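Local coordinates for protein glycoside Hydrolase (Bacteroides uniformis, PDB 5T99) that is a family 2 glycoside hydrolase that binds the sugar mimic galacto-isofagomine and probably cleaves galactosidic bonds during agarose breakdown by a gut bacterium, at residues Phe92-Lys101 / Asp136-Gly144; Gly648-Ile659 / Thr670-Trp679. One frame throughout, in Å; residues are numbered along the deposited sequence.

Contact 1 (Phe92-Lys101 / Asp136-Gly144); sequences FIGDAQWKDK and DITKYLKIG. With EDO (1,2-ethanediol), chain M.
Leu141 reaches across to both Phe92 and Trp98 at one end of the beta-sandwich of the family 2 sugar-binding domain, where the loop following strand 86-93 of one sheet meets the loop following strand 133-136 of the other. The aromatic contacts centre on this leucine. Its CG lies anti to the backbone N (chi1 -177°), and from there the two methyls part: CD1 comes to 4.0 Å from Phe92 CE1, and CD2 to 3.9 Å from Trp98 CE3. Each aromatic side chain crosses the leucine at about a right angle. Ile137 comes at Phe92 from the opposite direction, its CD1 at the ring edge, near the plane and 4.2 Å from Phe92 CZ. Beyond the two segments, Val103 touches Leu141 and Ile137, while Leu174 and Val176 lie against Trp98, so strands of the sheet that holds 133-136 back this cluster.

The backbone contacts gather at Gly94. Gly144 N donates to Gly94 O over 2.8 Å, in the carbonyl plane and on a lone pair, and the N-H...O angle of 168° shows a nearly straight bond. The CA of Gly94 approaches Lys142 O to 3.4 Å in a CA-H...O contact. The positive phi of Gly144 suits its own lack of a side chain.

The third group surrounds an ethanediol molecule, probably from the crystallisation liquor. It sits beside the type II turn from Trp98 to Lys101, where Ile143 CD1 packs against the backbone and CB of Trp98 and the backbone of Lys99. Asp100 N donates to ethanediol O1 at 2.9 Å and ethanediol O2 donates to Lys101 O at 2.8 Å, while ethanediol C1 rests 3.6 Å from Ile143 CD1.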
loop_
_atom_site.group_PDB
_atom_site.type_symbol
_atom_site.label_atom_id
_atom_site.label_comp_id
_atom_site.label_asym_id
_atom_site.label_seq_id
_atom_site.Cartn_x
_atom_site.Cartn_y
_atom_site.Cartn_z
ATOM N N PHE A 92 32.009 4.630 -7.313
ATOM C CA PHE A 92 32.442 3.933 -6.097
ATOM C C PHE A 92 33.728 3.141 -6.310
ATOM O O PHE A 92 33.953 2.588 -7.388
ATOM C CB PHE A 92 31.321 3.003 -5.570
ATOM C CG PHE A 92 30.905 1.915 -6.536
ATOM C CD1 PHE A 92 31.417 0.626 -6.423
ATOM C CD2 PHE A 92 30.010 2.183 -7.571
ATOM C CE1 PHE A 92 31.043 -0.370 -7.317
ATOM C CE2 PHE A 92 29.629 1.189 -8.465
ATOM C CZ PHE A 92 30.142 -0.091 -8.334
ATOM N N ILE A 93 34.558 3.090 -5.263
ATOM C CA ILE A 93 35.773 2.272 -5.259
ATOM C C ILE A 93 35.374 0.802 -5.106
ATOM O O ILE A 93 34.529 0.464 -4.275
ATOM C CB ILE A 93 36.734 2.634 -4.092
ATOM C CG1 ILE A 93 37.212 4.091 -4.173
ATOM C CG2 ILE A 93 37.941 1.688 -4.053
ATOM C CD1 ILE A 93 38.196 4.369 -5.291
ATOM N N GLY A 94 35.989 -0.062 -5.902
ATOM C CA GLY A 94 35.907 -1.494 -5.673
ATOM C C GLY A 94 36.602 -1.873 -4.380
ATOM O O GLY A 94 37.828 -1.982 -4.322
ATOM N N ASP A 95 35.809 -2.056 -3.335
ATOM C CA ASP A 95 36.314 -2.447 -2.024
ATOM C C ASP A 95 37.154 -3.725 -2.114
ATOM O O ASP A 95 36.832 -4.657 -2.879
ATOM C CB ASP A 95 35.145 -2.647 -1.062
ATOM C CG ASP A 95 35.510 -2.368 0.362
ATOM O OD1 ASP A 95 36.463 -2.994 0.885
ATOM O OD2 ASP A 95 34.808 -1.530 0.965
ATOM N N ALA A 96 38.236 -3.750 -1.334
ATOM C CA ALA A 96 39.184 -4.876 -1.332
ATOM C C ALA A 96 38.523 -6.189 -0.900
ATOM O O ALA A 96 38.865 -7.249 -1.407
ATOM C CB ALA A 96 40.385 -4.562 -0.439
ATOM N N GLN A 97 37.563 -6.099 0.020
ATOM C CA GLN A 97 36.768 -7.258 0.451
ATOM C C GLN A 97 35.874 -7.868 -0.630
ATOM O O GLN A 97 35.403 -8.985 -0.444
ATOM C CB GLN A 97 35.894 -6.891 1.649
ATOM C CG GLN A 97 36.680 -6.642 2.929
ATOM C CD GLN A 97 35.822 -6.041 4.029
ATOM O OE1 GLN A 97 35.707 -6.608 5.116
ATOM N NE2 GLN A 97 35.203 -4.891 3.747
ATOM N N TRP A 98 35.620 -7.147 -1.727
ATOM C CA TRP A 98 34.852 -7.686 -2.854
ATOM C C TRP A 98 35.708 -8.453 -3.874
ATOM O O TRP A 98 35.178 -8.964 -4.856
ATOM C CB TRP A 98 34.085 -6.578 -3.594
ATOM C CG TRP A 98 33.302 -5.637 -2.747
ATOM C CD1 TRP A 98 32.915 -5.809 -1.450
ATOM C CD2 TRP A 98 32.783 -4.370 -3.155
ATOM N NE1 TRP A 98 32.195 -4.715 -1.022
ATOM C CE2 TRP A 98 32.093 -3.823 -2.055
ATOM C CE3 TRP A 98 32.827 -3.646 -4.353
ATOM C CZ2 TRP A 98 31.474 -2.579 -2.106
ATOM C CZ3 TRP A 98 32.191 -2.416 -4.407
ATOM C CH2 TRP A 98 31.530 -1.892 -3.287
ATOM N N LYS A 99 37.023 -8.505 -3.667
ATOM C CA LYS A 99 37.936 -9.264 -4.540
ATOM C C LYS A 99 37.523 -10.741 -4.598
ATOM O O LYS A 99 37.321 -11.365 -3.555
ATOM C CB LYS A 99 39.379 -9.115 -4.027
ATOM C CG LYS A 99 40.470 -9.847 -4.807
ATOM C CD LYS A 99 40.600 -9.350 -6.236
ATOM C CE LYS A 99 41.715 -10.075 -6.981
ATOM N NZ LYS A 99 43.065 -9.817 -6.400
ATOM N N ASP A 100 37.352 -11.262 -5.814
ATOM C CA ASP A 100 36.972 -12.674 -6.066
ATOM C C ASP A 100 35.589 -13.099 -5.539
ATOM O O ASP A 100 35.280 -14.294 -5.504
ATOM C CB ASP A 100 38.071 -13.647 -5.575
ATOM C CG ASP A 100 39.388 -13.483 -6.341
ATOM O OD1 ASP A 100 39.354 -13.549 -7.594
ATOM O OD2 ASP A 100 40.445 -13.301 -5.691
ATOM N N LYS A 101 34.762 -12.112 -5.177
ATOM C CA LYS A 101 33.394 -12.323 -4.731
ATOM C C LYS A 101 32.448 -12.178 -5.902
ATOM O O LYS A 101 32.781 -11.545 -6.904
ATOM C CB LYS A 101 33.013 -11.293 -3.659
ATOM C CG LYS A 101 33.325 -11.652 -2.211
ATOM C CD LYS A 101 34.467 -12.640 -2.028
ATOM C CE LYS A 101 34.892 -12.730 -0.576
ATOM N NZ LYS A 101 35.806 -13.892 -0.407
ATOM N N ASP A 136 24.347 -8.504 -12.478
ATOM C CA ASP A 136 25.584 -9.101 -11.983
ATOM C C ASP A 136 26.751 -8.274 -12.514
ATOM O O ASP A 136 27.022 -8.274 -13.718
ATOM C CB ASP A 136 25.684 -10.566 -12.424
ATOM C CG ASP A 136 26.775 -11.324 -11.693
ATOM O OD1 ASP A 136 27.796 -10.714 -11.327
ATOM O OD2 ASP A 136 26.629 -12.546 -11.490
ATOM N N ILE A 137 27.439 -7.574 -11.613
ATOM C CA ILE A 137 28.599 -6.742 -11.989
ATOM C C ILE A 137 29.979 -7.393 -11.755
ATOM O O ILE A 137 31.005 -6.728 -11.923
ATOM C CB ILE A 137 28.544 -5.341 -11.328
ATOM C CG1 ILE A 137 28.782 -5.400 -9.817
ATOM C CG2 ILE A 137 27.221 -4.671 -11.635
ATOM C CD1 ILE A 137 29.160 -4.063 -9.213
ATOM N N THR A 138 29.997 -8.682 -11.407
ATOM C CA THR A 138 31.220 -9.405 -11.063
ATOM C C THR A 138 32.334 -9.311 -12.109
ATOM O O THR A 138 33.490 -9.089 -11.761
ATOM C CB THR A 138 30.918 -10.900 -10.825
ATOM O OG1 THR A 138 29.834 -11.028 -9.900
ATOM C CG2 THR A 138 32.151 -11.652 -10.277
ATOM N N LYS A 139 31.993 -9.507 -13.379
ATOM C CA LYS A 139 33.003 -9.549 -14.451
ATOM C C LYS A 139 33.608 -8.179 -14.790
ATOM O O LYS A 139 34.737 -8.117 -15.263
ATOM C CB LYS A 139 32.425 -10.190 -15.718
ATOM C CG LYS A 139 32.129 -11.661 -15.538
ATOM C CD LYS A 139 31.408 -12.256 -16.734
ATOM C CE LYS A 139 31.033 -13.710 -16.464
ATOM N NZ LYS A 139 30.789 -14.455 -17.734
ATOM N N TYR A 140 32.866 -7.103 -14.529
ATOM C CA TYR A 140 33.279 -5.749 -14.880
ATOM C C TYR A 140 33.799 -4.925 -13.699
ATOM O O TYR A 140 34.294 -3.811 -13.897
ATOM C CB TYR A 140 32.105 -5.033 -15.529
ATOM C CG TYR A 140 31.441 -5.872 -16.597
ATOM C CD1 TYR A 140 32.131 -6.220 -17.769
ATOM C CD2 TYR A 140 30.139 -6.350 -16.432
ATOM C CE1 TYR A 140 31.533 -6.999 -18.751
ATOM C CE2 TYR A 140 29.533 -7.131 -17.407
ATOM C CZ TYR A 140 30.232 -7.452 -18.560
ATOM O OH TYR A 140 29.634 -8.225 -19.522
ATOM N N LEU A 141 33.700 -5.465 -12.482
ATOM C CA LEU A 141 34.087 -4.736 -11.272
ATOM C C LEU A 141 35.595 -4.571 -11.203
ATOM O O LEU A 141 36.326 -5.525 -11.406
ATOM C CB LEU A 141 33.605 -5.479 -10.022
ATOM C CG LEU A 141 33.847 -4.849 -8.645
ATOM C CD1 LEU A 141 33.150 -3.508 -8.523
ATOM C CD2 LEU A 141 33.372 -5.794 -7.556
ATOM N N LYS A 142 36.035 -3.354 -10.902
ATOM C CA LYS A 142 37.450 -3.016 -10.811
ATOM C C LYS A 142 37.821 -2.800 -9.350
ATOM O O LYS A 142 37.365 -1.844 -8.724
ATOM C CB LYS A 142 37.737 -1.744 -11.608
ATOM C CG LYS A 142 37.326 -1.812 -13.070
ATOM C CD LYS A 142 37.669 -0.514 -13.800
ATOM C CE LYS A 142 37.207 -0.559 -15.254
ATOM N NZ LYS A 142 38.326 -0.260 -16.196
ATOM N N ILE A 143 38.649 -3.687 -8.813
ATOM C CA ILE A 143 39.034 -3.640 -7.404
ATOM C C ILE A 143 40.105 -2.563 -7.212
ATOM O O ILE A 143 41.073 -2.511 -7.970
ATOM C CB ILE A 143 39.597 -5.004 -6.912
ATOM C CG1 ILE A 143 38.591 -6.151 -7.137
ATOM C CG2 ILE A 143 39.993 -4.922 -5.442
ATOM C CD1 ILE A 143 37.246 -5.964 -6.459
ATOM N N GLY A 144 39.919 -1.699 -6.215
ATOM C CA GLY A 144 40.870 -0.634 -5.916
ATOM C C GLY A 144 40.903 0.538 -6.891
ATOM O O GLY A 144 41.736 1.426 -6.737
HETATM C C1 EDO M . 36.067 -8.793 -8.322
HETATM O O1 EDO M . 37.329 -9.408 -8.021
HETATM C C2 EDO M . 35.110 -9.739 -9.042
HETATM O O2 EDO M . 35.085 -11.050 -8.456
#

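Contact 2 (Gly648-Ile659 / Thr670-Trp679); sequences GKRVKGRDLTEI and TFQSKYRLSW
Strands 657-659 and 670-673 run antiparallel, 153° between their directions, with Thr657-Ser673 and Ile659-Phe671 as hydrogen-bonded pairs flanking the non-hydrogen-bonded pair Glu658-Gln672. On the face that carries Glu658 and Gln672, Glu658 OE2 accepts from Thr670 OG1 at 3.1 Å, from above the carboxylate plane. With OG1 beside its backbone N and anti to the carbonyl carbon (chi1 -56°), Thr657 accepts from Ser678 OG at 2.8 Å and donates to Arg676 O at 2.8 Å, meeting that carbonyl well above its plane. This beta hairpin belongs to the DUF4982 region and links strands 645-651 and 677-682 of separate sheets. Between those strands the Arg650 guanidinium lies flat on the Trp679 indole, planes 25° apart, and Arg650 CD stands over the five-membered ring in a CH-pi contact, 3.4 Å from Trp679 CE2. In the indole plane, Trp679 NE1 donates to Gly648 O at 3.0 Å. A leucine in place of Trp679 would probably leave Gly648 O without this donor and the Arg650 guanidinium without its flat support. Ile659 CG2 sits over one face of the Arg676 guanidinium, whose NH1 donates to Tyr523 O while NE forms a salt bridge with Asp535.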
loop_
_atom_site.group_PDB
_atom_site.type_symbol
_atom_site.label_atom_id
_atom_site.label_comp_id
_atom_site.label_asym_id
_atom_site.label_seq_id
_atom_site.Cartn_x
_atom_site.Cartn_y
_atom_site.Cartn_z
ATOM N N GLY A 648 -35.213 13.846 18.831
ATOM C CA GLY A 648 -35.739 12.498 18.606
ATOM C C GLY A 648 -34.685 11.402 18.554
ATOM O O GLY A 648 -33.547 11.621 18.141
ATOM N N LYS A 649 -35.082 10.223 19.013
ATOM C CA LYS A 649 -34.302 9.000 18.875
ATOM C C LYS A 649 -34.433 8.502 17.440
ATOM O O LYS A 649 -35.445 8.749 16.784
ATOM C CB LYS A 649 -34.831 7.914 19.828
ATOM C CG LYS A 649 -34.318 7.998 21.267
ATOM C CD LYS A 649 -35.228 7.330 22.307
ATOM C CE LYS A 649 -35.956 6.081 21.798
ATOM N NZ LYS A 649 -36.587 5.307 22.904
ATOM N N ARG A 650 -33.404 7.807 16.964
ATOM C CA ARG A 650 -33.500 7.019 15.737
ATOM C C ARG A 650 -32.773 5.679 15.876
ATOM O O ARG A 650 -31.573 5.631 16.166
ATOM C CB ARG A 650 -33.007 7.825 14.537
ATOM C CG ARG A 650 -34.145 8.500 13.775
ATOM C CD ARG A 650 -33.795 9.917 13.423
ATOM N NE ARG A 650 -34.926 10.715 12.931
ATOM C CZ ARG A 650 -35.880 11.252 13.696
ATOM N NH1 ARG A 650 -36.825 11.989 13.136
ATOM N NH2 ARG A 650 -35.915 11.053 15.011
ATOM N N VAL A 651 -33.528 4.597 15.686
ATOM C CA VAL A 651 -33.023 3.239 15.877
ATOM C C VAL A 651 -32.452 2.740 14.548
ATOM O O VAL A 651 -33.116 2.829 13.512
ATOM C CB VAL A 651 -34.145 2.310 16.380
ATOM C CG1 VAL A 651 -33.640 0.878 16.562
ATOM C CG2 VAL A 651 -34.737 2.854 17.677
ATOM N N LYS A 652 -31.222 2.229 14.577
ATOM C CA LYS A 652 -30.588 1.696 13.367
ATOM C C LYS A 652 -31.293 0.414 12.929
ATOM O O LYS A 652 -31.578 -0.445 13.761
ATOM C CB LYS A 652 -29.106 1.426 13.595
ATOM C CG LYS A 652 -28.328 1.301 12.306
ATOM C CD LYS A 652 -26.841 1.240 12.574
ATOM C CE LYS A 652 -26.058 1.016 11.301
ATOM N NZ LYS A 652 -24.640 0.750 11.640
ATOM N N GLY A 653 -31.589 0.307 11.632
ATOM C CA GLY A 653 -32.365 -0.826 11.093
ATOM C C GLY A 653 -33.871 -0.632 11.106
ATOM O O GLY A 653 -34.607 -1.526 10.715
ATOM N N ARG A 654 -34.321 0.541 11.540
ATOM C CA ARG A 654 -35.743 0.823 11.740
ATOM C C ARG A 654 -36.090 2.191 11.156
ATOM O O ARG A 654 -36.958 2.298 10.297
ATOM C CB ARG A 654 -36.055 0.749 13.228
ATOM C CG ARG A 654 -37.527 0.812 13.600
ATOM C CD ARG A 654 -37.710 0.347 15.044
ATOM N NE ARG A 654 -38.802 1.018 15.755
ATOM C CZ ARG A 654 -38.799 2.291 16.175
ATOM N NH1 ARG A 654 -37.770 3.109 15.940
ATOM N NH2 ARG A 654 -39.860 2.765 16.826
ATOM N N ASP A 655 -35.391 3.223 11.605
ATOM C CA ASP A 655 -35.505 4.558 11.040
ATOM C C ASP A 655 -34.473 4.723 9.916
ATOM O O ASP A 655 -33.311 5.087 10.138
ATOM C CB ASP A 655 -35.351 5.598 12.145
ATOM C CG ASP A 655 -36.394 5.424 13.245
ATOM O OD1 ASP A 655 -37.599 5.493 12.924
ATOM O OD2 ASP A 655 -36.021 5.190 14.412
ATOM N N LEU A 656 -34.938 4.444 8.702
ATOM C CA LEU A 656 -34.095 4.325 7.524
ATOM C C LEU A 656 -33.873 5.698 6.938
ATOM O O LEU A 656 -34.691 6.591 7.148
ATOM C CB LEU A 656 -34.759 3.401 6.498
ATOM C CG LEU A 656 -35.196 2.032 7.047
ATOM C CD1 LEU A 656 -35.965 1.234 5.999
ATOM C CD2 LEU A 656 -33.997 1.252 7.581
ATOM N N THR A 657 -32.756 5.873 6.237
ATOM C CA THR A 657 -32.424 7.132 5.573
ATOM C C THR A 657 -32.499 6.924 4.065
ATOM O O THR A 657 -31.810 6.055 3.520
ATOM C CB THR A 657 -31.010 7.617 5.942
ATOM O OG1 THR A 657 -30.895 7.739 7.367
ATOM C CG2 THR A 657 -30.694 8.963 5.277
ATOM N N GLU A 658 -33.333 7.718 3.399
ATOM C CA GLU A 658 -33.476 7.664 1.947
ATOM C C GLU A 658 -32.285 8.357 1.291
ATOM O O GLU A 658 -31.963 9.492 1.637
ATOM C CB GLU A 658 -34.783 8.342 1.518
ATOM C CG GLU A 658 -35.051 8.333 0.018
ATOM C CD GLU A 658 -36.499 8.658 -0.324
ATOM O OE1 GLU A 658 -36.984 9.749 0.053
ATOM O OE2 GLU A 658 -37.149 7.816 -0.974
ATOM N N ILE A 659 -31.639 7.678 0.347
ATOM C CA ILE A 659 -30.518 8.260 -0.395
ATOM C C ILE A 659 -30.717 8.106 -1.910
ATOM O O ILE A 659 -31.262 7.096 -2.369
ATOM C CB ILE A 659 -29.162 7.673 0.062
ATOM C CG1 ILE A 659 -29.136 6.141 -0.028
ATOM C CG2 ILE A 659 -28.858 8.101 1.491
ATOM C CD1 ILE A 659 -27.745 5.553 0.133
ATOM N N THR A 670 -34.308 5.764 -5.677
ATOM C CA THR A 670 -33.797 5.949 -4.312
ATOM C C THR A 670 -33.688 4.637 -3.530
ATOM O O THR A 670 -34.374 3.656 -3.836
ATOM C CB THR A 670 -34.698 6.903 -3.506
ATOM O OG1 THR A 670 -36.032 6.376 -3.451
ATOM C CG2 THR A 670 -34.702 8.297 -4.135
ATOM N N PHE A 671 -32.832 4.651 -2.507
ATOM C CA PHE A 671 -32.603 3.497 -1.628
ATOM C C PHE A 671 -32.887 3.871 -0.158
ATOM O O PHE A 671 -32.400 4.902 0.335
ATOM C CB PHE A 671 -31.157 2.993 -1.815
ATOM C CG PHE A 671 -30.797 1.820 -0.941
ATOM C CD1 PHE A 671 -31.406 0.582 -1.132
ATOM C CD2 PHE A 671 -29.848 1.951 0.077
ATOM C CE1 PHE A 671 -31.085 -0.497 -0.324
ATOM C CE2 PHE A 671 -29.523 0.871 0.887
ATOM C CZ PHE A 671 -30.144 -0.354 0.688
ATOM N N GLN A 672 -33.693 3.046 0.521
ATOM C CA GLN A 672 -33.906 3.174 1.966
ATOM C C GLN A 672 -32.772 2.461 2.723
ATOM O O GLN A 672 -32.795 1.237 2.871
ATOM C CB GLN A 672 -35.269 2.591 2.388
ATOM C CG GLN A 672 -36.502 3.188 1.706
ATOM C CD GLN A 672 -36.599 4.705 1.811
ATOM O OE1 GLN A 672 -36.629 5.404 0.798
ATOM N NE2 GLN A 672 -36.640 5.220 3.033
ATOM N N SER A 673 -31.791 3.229 3.202
ATOM C CA SER A 673 -30.589 2.668 3.836
ATOM C C SER A 673 -30.722 2.492 5.349
ATOM O O SER A 673 -31.053 3.432 6.074
ATOM C CB SER A 673 -29.367 3.541 3.532
ATOM O OG SER A 673 -28.221 3.048 4.199
ATOM N N LYS A 674 -30.432 1.287 5.828
ATOM C CA LYS A 674 -30.360 1.039 7.268
ATOM C C LYS A 674 -29.000 1.401 7.872
ATOM O O LYS A 674 -28.793 1.175 9.056
ATOM C CB LYS A 674 -30.716 -0.417 7.600
ATOM C CG LYS A 674 -29.735 -1.502 7.155
ATOM C CD LYS A 674 -30.228 -2.853 7.662
ATOM C CE LYS A 674 -29.465 -4.038 7.075
ATOM N NZ LYS A 674 -30.259 -5.309 7.141
ATOM N N TYR A 675 -28.093 1.973 7.086
ATOM C CA TYR A 675 -26.718 2.193 7.518
ATOM C C TYR A 675 -26.423 3.640 7.931
ATOM O O TYR A 675 -25.300 3.942 8.323
ATOM C CB TYR A 675 -25.765 1.734 6.401
ATOM C CG TYR A 675 -26.050 0.307 5.981
ATOM C CD1 TYR A 675 -25.631 -0.766 6.771
ATOM C CD2 TYR A 675 -26.773 0.028 4.821
ATOM C CE1 TYR A 675 -25.910 -2.075 6.404
ATOM C CE2 TYR A 675 -27.059 -1.276 4.445
ATOM C CZ TYR A 675 -26.628 -2.326 5.232
ATOM O OH TYR A 675 -26.912 -3.626 4.858
ATOM N N ARG A 676 -27.425 4.517 7.817
ATOM C CA ARG A 676 -27.343 5.900 8.273
ATOM C C ARG A 676 -28.588 6.246 9.094
ATOM O O ARG A 676 -29.665 5.714 8.836
ATOM C CB ARG A 676 -27.261 6.860 7.089
ATOM C CG ARG A 676 -26.389 6.377 5.959
ATOM C CD ARG A 676 -26.225 7.442 4.902
ATOM N NE ARG A 676 -25.483 6.929 3.758
ATOM C CZ ARG A 676 -24.873 7.681 2.849
ATOM N NH1 ARG A 676 -24.861 9.011 2.946
ATOM N NH2 ARG A 676 -24.245 7.093 1.835
ATOM N N LEU A 677 -28.407 7.115 10.090
ATOM C CA LEU A 677 -29.496 7.689 10.882
ATOM C C LEU A 677 -29.581 9.149 10.493
ATOM O O LEU A 677 -28.550 9.785 10.304
ATOM C CB LEU A 677 -29.214 7.576 12.381
ATOM C CG LEU A 677 -29.026 6.189 12.986
ATOM C CD1 LEU A 677 -28.712 6.316 14.463
ATOM C CD2 LEU A 677 -30.253 5.321 12.785
ATOM N N SER A 678 -30.792 9.686 10.366
ATOM C CA SER A 678 -30.949 11.035 9.808
ATOM C C SER A 678 -32.023 11.893 10.480
ATOM O O SER A 678 -33.068 11.402 10.909
ATOM C CB SER A 678 -31.226 10.957 8.300
ATOM O OG SER A 678 -32.281 10.057 8.041
ATOM N N TRP A 679 -31.732 13.187 10.534
ATOM C CA TRP A 679 -32.641 14.207 11.038
ATOM C C TRP A 679 -32.673 15.346 10.028
ATOM O O TRP A 679 -31.668 15.600 9.354
ATOM C CB TRP A 679 -32.129 14.755 12.377
ATOM C CG TRP A 679 -32.233 13.819 13.549
ATOM C CD1 TRP A 679 -33.185 13.836 14.525
ATOM C CD2 TRP A 679 -31.330 12.760 13.890
ATOM N NE1 TRP A 679 -32.941 12.843 15.444
ATOM C CE2 TRP A 679 -31.806 12.172 15.081
ATOM C CE3 TRP A 679 -30.165 12.249 13.302
ATOM C CZ2 TRP A 679 -31.162 11.091 15.695
ATOM C CZ3 TRP A 679 -29.525 11.180 13.909
ATOM C CH2 TRP A 679 -30.022 10.611 15.098
HETATM O O HOH W 1 -23.900 3.794 10.583
HETATM O O HOH W 2 -31.359 2.962 10.088
HETATM O O HOH W 3 -32.714 7.697 10.710
#

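Contacts 1 and 2 share no strand or loop: their centres are 70 Å apart, their nearest atoms about 53 Å, and they lie on opposite sides of the chain's centre. Both are partly buried, but contact 2 is the more buried, with 8 of 20 touching residues buried against 3 of 14, and it covers 1127 Å² against 462 Å². The chemistry follows the setting. Residues 92-101 and 136-144 are mostly loop, and apolar side chains dominate, with a single hydrogen bond between them. Residues 648-659 and 670-679 combine strand pairing with hydroxyl bonds and a cation-pi stack, and reach helix 534-543 through salt bridges and edge-to-face rings.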